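Local coordinates for protein GH62 arabinofuranosidase (Podospora anserina, PDB 4N4B) that probably hydrolyses terminal non-reducing alpha-L-arabinofuranoside residues in xylan, as an alpha-L-arabinofuranosidase of glycoside hydrolase family 62, at residues C219-L231 and G286-I300. Numbering follows the deposited sequence. Where two conformers were deposited one is given.
Sequences CVYSLPDGKYLLL and GEIIRDGTVDEKLLI
Tyr-221 OH reaches strand 286-288 and takes the backbone N-H of Ile-288 (N to OH 2.9 Å, 148° at the hydrogen) while donating to a water held among buried side chains (2.6 Å from OH to the water). That water has four partners: it accepts from Tyr-221 OH and Arg-290 NE, and donates to Glu-287 OE1 and Ile-288 O. Arg-290 NH2 also forms a salt bridge with Glu-287 OE1 at 3.0 Å; OE1 lies in the guanidinium plane and is met on its syn side, though tilted out of the carboxylate plane, and NH2 has a further acceptor in Val-107 O. With CG anti to the carbonyl carbon (chi1 -64°), the tyrosine ring lies over Ile-300, whose CG2 sits 3.8 Å from the ring centroid in a CH-pi contact; Ile-288 CD1 packs obliquely against CE2. A phenylalanine here would probably leave the Ile-288 N-H without its acceptor and the water without one of its donors. Next along the strand, a single beta bridge pairs Ser-222 with Leu-299: Ser-222 N bonds Leu-298 O, and Ile-300 N bonds Ser-222 O at 3.1 Å. The hydroxyl adds a third bond, OG to Lys-297 O at 2.8 Å, from above that carbonyl's plane. In this beta-propeller enzyme the contact thus joins an outermost strand of one four-stranded sheet to the segment beside the calcium; polar groups round the tyrosine hydroxyl share one water, while Ser-222 bonds directly.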
loop_
_atom_site.group_PDB
_atom_site.type_symbol
_atom_site.label_atom_id
_atom_site.label_comp_id
_atom_site.label_asym_id
_atom_site.label_seq_id
_atom_site.Cartn_x
_atom_site.Cartn_y
_atom_site.Cartn_z
ATOM N N CYS A 219 -0.379 -5.278 2.530
ATOM C CA CYS A 219 -0.913 -5.642 1.222
ATOM C C CYS A 219 -1.472 -7.060 1.263
ATOM O O CYS A 219 -0.833 -7.918 1.874
ATOM C CB CYS A 219 0.098 -5.609 0.079
ATOM S SG CYS A 219 1.077 -4.082 -0.128
ATOM N N VAL A 220 -2.647 -7.270 0.707
ATOM C CA VAL A 220 -3.236 -8.656 0.572
ATOM C C VAL A 220 -3.568 -8.854 -0.905
ATOM O O VAL A 220 -4.392 -8.098 -1.425
ATOM C CB VAL A 220 -4.429 -8.851 1.499
ATOM C CG1 VAL A 220 -4.819 -10.320 1.426
ATOM C CG2 VAL A 220 -4.040 -8.384 2.935
ATOM N N TYR A 221 -2.938 -9.841 -1.507
ATOM C CA TYR A 221 -3.116 -10.129 -2.920
ATOM C C TYR A 221 -3.639 -11.544 -3.141
ATOM O O TYR A 221 -3.340 -12.426 -2.356
ATOM C CB TYR A 221 -1.804 -9.984 -3.637
ATOM C CG TYR A 221 -1.190 -8.612 -3.656
ATOM C CD1 TYR A 221 -1.806 -7.644 -4.370
ATOM C CD2 TYR A 221 -0.050 -8.329 -2.935
ATOM C CE1 TYR A 221 -1.342 -6.357 -4.431
ATOM C CE2 TYR A 221 0.480 -7.002 -2.994
ATOM C CZ TYR A 221 -0.163 -6.060 -3.746
ATOM O OH TYR A 221 0.333 -4.768 -3.832
ATOM N N SER A 222 -4.329 -11.702 -4.237
ATOM C CA SER A 222 -4.648 -13.043 -4.718
ATOM C C SER A 222 -3.642 -13.473 -5.751
ATOM O O SER A 222 -2.977 -12.712 -6.442
ATOM C CB SER A 222 -6.047 -13.096 -5.304
ATOM O OG SER A 222 -6.230 -12.319 -6.451
ATOM N N LEU A 223 -3.463 -14.840 -5.793
ATOM C CA LEU A 223 -2.493 -15.500 -6.658
ATOM C C LEU A 223 -3.223 -16.342 -7.698
ATOM O O LEU A 223 -4.335 -16.804 -7.419
ATOM C CB LEU A 223 -1.564 -16.335 -5.841
ATOM C CG LEU A 223 -0.720 -15.607 -4.708
ATOM C CD1 LEU A 223 -0.083 -16.614 -3.786
ATOM C CD2 LEU A 223 0.313 -14.795 -5.426
ATOM N N PRO A 224 -2.642 -16.543 -8.841
ATOM C CA PRO A 224 -3.330 -17.381 -9.892
ATOM C C PRO A 224 -3.622 -18.791 -9.384
ATOM O O PRO A 224 -4.651 -19.341 -9.928
ATOM C CB PRO A 224 -2.310 -17.408 -11.039
ATOM C CG PRO A 224 -1.359 -16.215 -10.754
ATOM C CD PRO A 224 -1.366 -16.022 -9.313
ATOM N N ASP A 225 -2.922 -19.388 -8.457
ATOM C CA ASP A 225 -3.303 -20.687 -7.943
ATOM C C ASP A 225 -4.402 -20.703 -6.930
ATOM O O ASP A 225 -4.773 -21.750 -6.405
ATOM C CB ASP A 225 -2.072 -21.432 -7.427
ATOM C CG ASP A 225 -1.524 -20.808 -6.108
ATOM O OD1 ASP A 225 -2.012 -19.799 -5.621
ATOM O OD2 ASP A 225 -0.700 -21.460 -5.488
ATOM N N GLY A 226 -5.033 -19.561 -6.597
ATOM C CA GLY A 226 -6.156 -19.401 -5.696
ATOM C C GLY A 226 -5.760 -19.177 -4.210
ATOM O O GLY A 226 -6.642 -19.150 -3.337
ATOM N N LYS A 227 -4.463 -19.098 -3.968
ATOM C CA LYS A 227 -4.027 -18.714 -2.625
ATOM C C LYS A 227 -3.834 -17.160 -2.552
ATOM O O LYS A 227 -4.069 -16.454 -3.520
ATOM C CB LYS A 227 -2.783 -19.427 -2.381
ATOM C CG LYS A 227 -3.041 -20.971 -2.176
ATOM C CD LYS A 227 -1.722 -21.678 -2.016
ATOM C CE LYS A 227 -1.876 -23.205 -2.270
ATOM N NZ LYS A 227 -3.093 -23.841 -1.658
ATOM N N TYR A 228 -3.452 -16.745 -1.354
ATOM C CA TYR A 228 -3.362 -15.302 -1.007
ATOM C C TYR A 228 -1.994 -15.076 -0.442
ATOM O O TYR A 228 -1.374 -15.887 0.258
ATOM C CB TYR A 228 -4.433 -14.927 -0.055
ATOM C CG TYR A 228 -5.799 -15.085 -0.704
ATOM C CD1 TYR A 228 -6.363 -14.149 -1.545
ATOM C CD2 TYR A 228 -6.468 -16.301 -0.527
ATOM C CE1 TYR A 228 -7.614 -14.391 -2.163
ATOM C CE2 TYR A 228 -7.651 -16.536 -1.146
ATOM C CZ TYR A 228 -8.204 -15.602 -1.927
ATOM O OH TYR A 228 -9.461 -15.750 -2.569
ATOM N N LEU A 229 -1.511 -13.837 -0.649
ATOM C CA LEU A 229 -0.166 -13.327 -0.163
ATOM C C LEU A 229 -0.434 -12.107 0.739
ATOM O O LEU A 229 -1.083 -11.167 0.252
ATOM C CB LEU A 229 0.705 -12.951 -1.353
ATOM C CG LEU A 229 2.065 -12.311 -1.076
ATOM C CD1 LEU A 229 2.940 -13.266 -0.303
ATOM C CD2 LEU A 229 2.672 -11.748 -2.375
ATOM N N LEU A 230 0.127 -12.109 1.910
ATOM C CA LEU A 230 0.038 -11.008 2.849
ATOM C C LEU A 230 1.457 -10.513 3.004
ATOM O O LEU A 230 2.404 -11.221 3.323
ATOM C CB LEU A 230 -0.475 -11.513 4.222
ATOM C CG LEU A 230 -0.341 -10.520 5.377
ATOM C CD1 LEU A 230 -1.261 -9.361 5.200
ATOM C CD2 LEU A 230 -0.704 -11.202 6.677
ATOM N N LEU A 231 1.589 -9.189 2.830
ATOM C CA LEU A 231 2.821 -8.401 3.143
ATOM C C LEU A 231 2.506 -7.382 4.208
ATOM O O LEU A 231 1.464 -6.707 4.208
ATOM C CB LEU A 231 3.238 -7.598 1.880
ATOM C CG LEU A 231 3.401 -8.394 0.587
ATOM C CD1 LEU A 231 3.796 -7.456 -0.539
ATOM C CD2 LEU A 231 4.360 -9.558 0.708
ATOM N N GLY A 286 4.837 0.239 0.106
ATOM C CA GLY A 286 4.730 0.150 -1.335
ATOM C C GLY A 286 3.608 -0.763 -1.807
ATOM O O GLY A 286 2.773 -1.142 -1.076
ATOM N N GLU A 287 3.681 -1.123 -3.075
ATOM C CA GLU A 287 2.653 -1.969 -3.712
ATOM C C GLU A 287 3.252 -2.672 -4.907
ATOM O O GLU A 287 4.064 -2.104 -5.615
ATOM C CB GLU A 287 1.424 -1.192 -4.143
ATOM C CG GLU A 287 0.157 -1.366 -3.288
ATOM C CD GLU A 287 -1.117 -0.780 -3.874
ATOM O OE1 GLU A 287 -1.285 -0.945 -5.144
ATOM O OE2 GLU A 287 -1.872 -0.116 -3.140
ATOM N N ILE A 288 2.778 -3.924 -5.157
ATOM C CA ILE A 288 3.111 -4.637 -6.389
ATOM C C ILE A 288 2.388 -4.019 -7.592
ATOM O O ILE A 288 1.174 -3.717 -7.499
ATOM C CB ILE A 288 2.778 -6.128 -6.195
ATOM C CG1 ILE A 288 3.625 -6.775 -5.102
ATOM C CG2 ILE A 288 2.895 -6.891 -7.560
ATOM C CD1 ILE A 288 3.379 -8.267 -4.831
ATOM N N ILE A 289 3.084 -3.893 -8.689
ATOM C CA ILE A 289 2.435 -3.385 -9.861
ATOM C C ILE A 289 1.400 -4.404 -10.359
ATOM O O ILE A 289 1.710 -5.462 -10.705
ATOM C CB ILE A 289 3.439 -3.067 -10.969
ATOM C CG1 ILE A 289 4.468 -2.028 -10.519
ATOM C CG2 ILE A 289 2.687 -2.513 -12.154
ATOM C CD1 ILE A 289 5.441 -1.639 -11.614
ATOM N N ARG A 290 0.155 -4.013 -10.347
ATOM C CA ARG A 290 -0.899 -4.867 -10.845
ATOM C C ARG A 290 -1.186 -4.515 -12.298
ATOM O O ARG A 290 -1.469 -3.456 -12.658
ATOM C CB ARG A 290 -2.174 -4.721 -9.989
ATOM C CG ARG A 290 -2.099 -5.460 -8.668
ATOM C CD ARG A 290 -3.211 -4.998 -7.737
ATOM N NE ARG A 290 -3.073 -3.645 -7.186
ATOM C CZ ARG A 290 -3.988 -2.714 -7.224
ATOM N NH1 ARG A 290 -5.138 -2.877 -7.827
ATOM N NH2 ARG A 290 -3.745 -1.549 -6.685
ATOM N N ASP A 291 -1.077 -5.539 -13.100
ATOM C CA ASP A 291 -1.421 -5.435 -14.498
ATOM C C ASP A 291 -2.595 -6.395 -14.784
ATOM O O ASP A 291 -3.265 -6.825 -13.905
ATOM C CB ASP A 291 -0.211 -5.599 -15.370
ATOM C CG ASP A 291 0.533 -6.916 -15.135
ATOM O OD1 ASP A 291 -0.071 -7.858 -14.656
ATOM O OD2 ASP A 291 1.750 -6.953 -15.350
ATOM N N GLY A 292 -2.891 -6.606 -16.022
ATOM C CA GLY A 292 -4.007 -7.430 -16.320
ATOM C C GLY A 292 -5.298 -6.937 -15.774
ATOM O O GLY A 292 -5.697 -5.815 -15.937
ATOM N N THR A 293 -5.997 -7.863 -15.162
ATOM C CA THR A 293 -7.180 -7.162 -14.310
ATOM C C THR A 293 -6.678 -6.372 -13.025
ATOM O O THR A 293 -5.582 -6.552 -12.511
ATOM C CB THR A 293 -8.131 -8.311 -13.956
ATOM O OG1 THR A 293 -8.842 -8.743 -15.129
ATOM C CG2 THR A 293 -9.110 -7.870 -12.918
ATOM N N VAL A 294 -7.291 -5.245 -12.998
ATOM C CA VAL A 294 -6.956 -4.290 -11.985
ATOM C C VAL A 294 -8.179 -4.102 -11.106
ATOM O O VAL A 294 -8.418 -3.100 -10.655
ATOM C CB VAL A 294 -6.381 -3.028 -12.586
ATOM C CG1 VAL A 294 -4.992 -3.277 -13.160
ATOM C CG2 VAL A 294 -7.283 -2.458 -13.639
ATOM N N ASP A 295 -8.924 -5.174 -10.940
ATOM C CA ASP A 295 -10.169 -5.176 -10.198
ATOM C C ASP A 295 -10.031 -5.579 -8.716
ATOM O O ASP A 295 -8.966 -5.723 -8.198
ATOM C CB ASP A 295 -11.245 -6.002 -10.944
ATOM C CG ASP A 295 -11.044 -7.501 -10.830
ATOM O OD1 ASP A 295 -10.178 -8.014 -10.135
ATOM O OD2 ASP A 295 -11.786 -8.186 -11.508
ATOM N N GLU A 296 -11.184 -5.697 -8.080
ATOM C CA GLU A 296 -11.275 -5.939 -6.667
ATOM C C GLU A 296 -10.717 -7.249 -6.158
ATOM O O GLU A 296 -10.680 -7.405 -4.986
ATOM C CB GLU A 296 -12.729 -5.735 -6.167
ATOM C CG GLU A 296 -13.729 -6.825 -6.538
ATOM C CD GLU A 296 -14.271 -6.803 -7.958
ATOM O OE1 GLU A 296 -13.981 -5.937 -8.719
ATOM O OE2 GLU A 296 -15.066 -7.696 -8.208
ATOM N N LYS A 297 -10.369 -8.183 -7.040
ATOM C CA LYS A 297 -9.743 -9.374 -6.567
ATOM C C LYS A 297 -8.239 -9.263 -6.270
ATOM O O LYS A 297 -7.670 -10.109 -5.646
ATOM C CB LYS A 297 -9.895 -10.522 -7.607
ATOM C CG LYS A 297 -11.391 -10.905 -7.864
ATOM C CD LYS A 297 -11.548 -12.273 -8.471
ATOM C CE LYS A 297 -13.014 -12.718 -8.240
ATOM N NZ LYS A 297 -13.822 -11.827 -9.062
ATOM N N LEU A 298 -7.667 -8.093 -6.657
ATOM C CA LEU A 298 -6.225 -7.750 -6.277
ATOM C C LEU A 298 -5.292 -8.889 -6.670
ATOM O O LEU A 298 -4.379 -9.331 -5.999
ATOM C CB LEU A 298 -6.091 -7.414 -4.762
ATOM C CG LEU A 298 -6.428 -6.002 -4.355
ATOM C CD1 LEU A 298 -5.413 -5.048 -4.927
ATOM C CD2 LEU A 298 -7.833 -5.501 -4.662
ATOM N N LEU A 299 -5.487 -9.392 -7.909
ATOM C CA LEU A 299 -4.660 -10.410 -8.443
ATOM C C LEU A 299 -3.274 -9.868 -8.865
ATOM O O LEU A 299 -3.173 -8.818 -9.536
ATOM C CB LEU A 299 -5.344 -11.035 -9.708
ATOM C CG LEU A 299 -4.594 -12.216 -10.383
ATOM C CD1 LEU A 299 -4.418 -13.397 -9.546
ATOM C CD2 LEU A 299 -5.288 -12.635 -11.743
ATOM N N ILE A 300 -2.225 -10.629 -8.593
ATOM C CA ILE A 300 -0.836 -10.349 -9.077
ATOM C C ILE A 300 -0.334 -11.472 -9.976
ATOM O O ILE A 300 -0.880 -12.612 -9.951
ATOM C CB ILE A 300 0.114 -10.079 -7.933
ATOM C CG1 ILE A 300 0.261 -11.319 -7.038
ATOM C CG2 ILE A 300 -0.374 -8.808 -7.221
ATOM C CD1 ILE A 300 1.406 -11.216 -6.057
HETATM O O HOH W 1 -0.775 -3.354 -5.763
#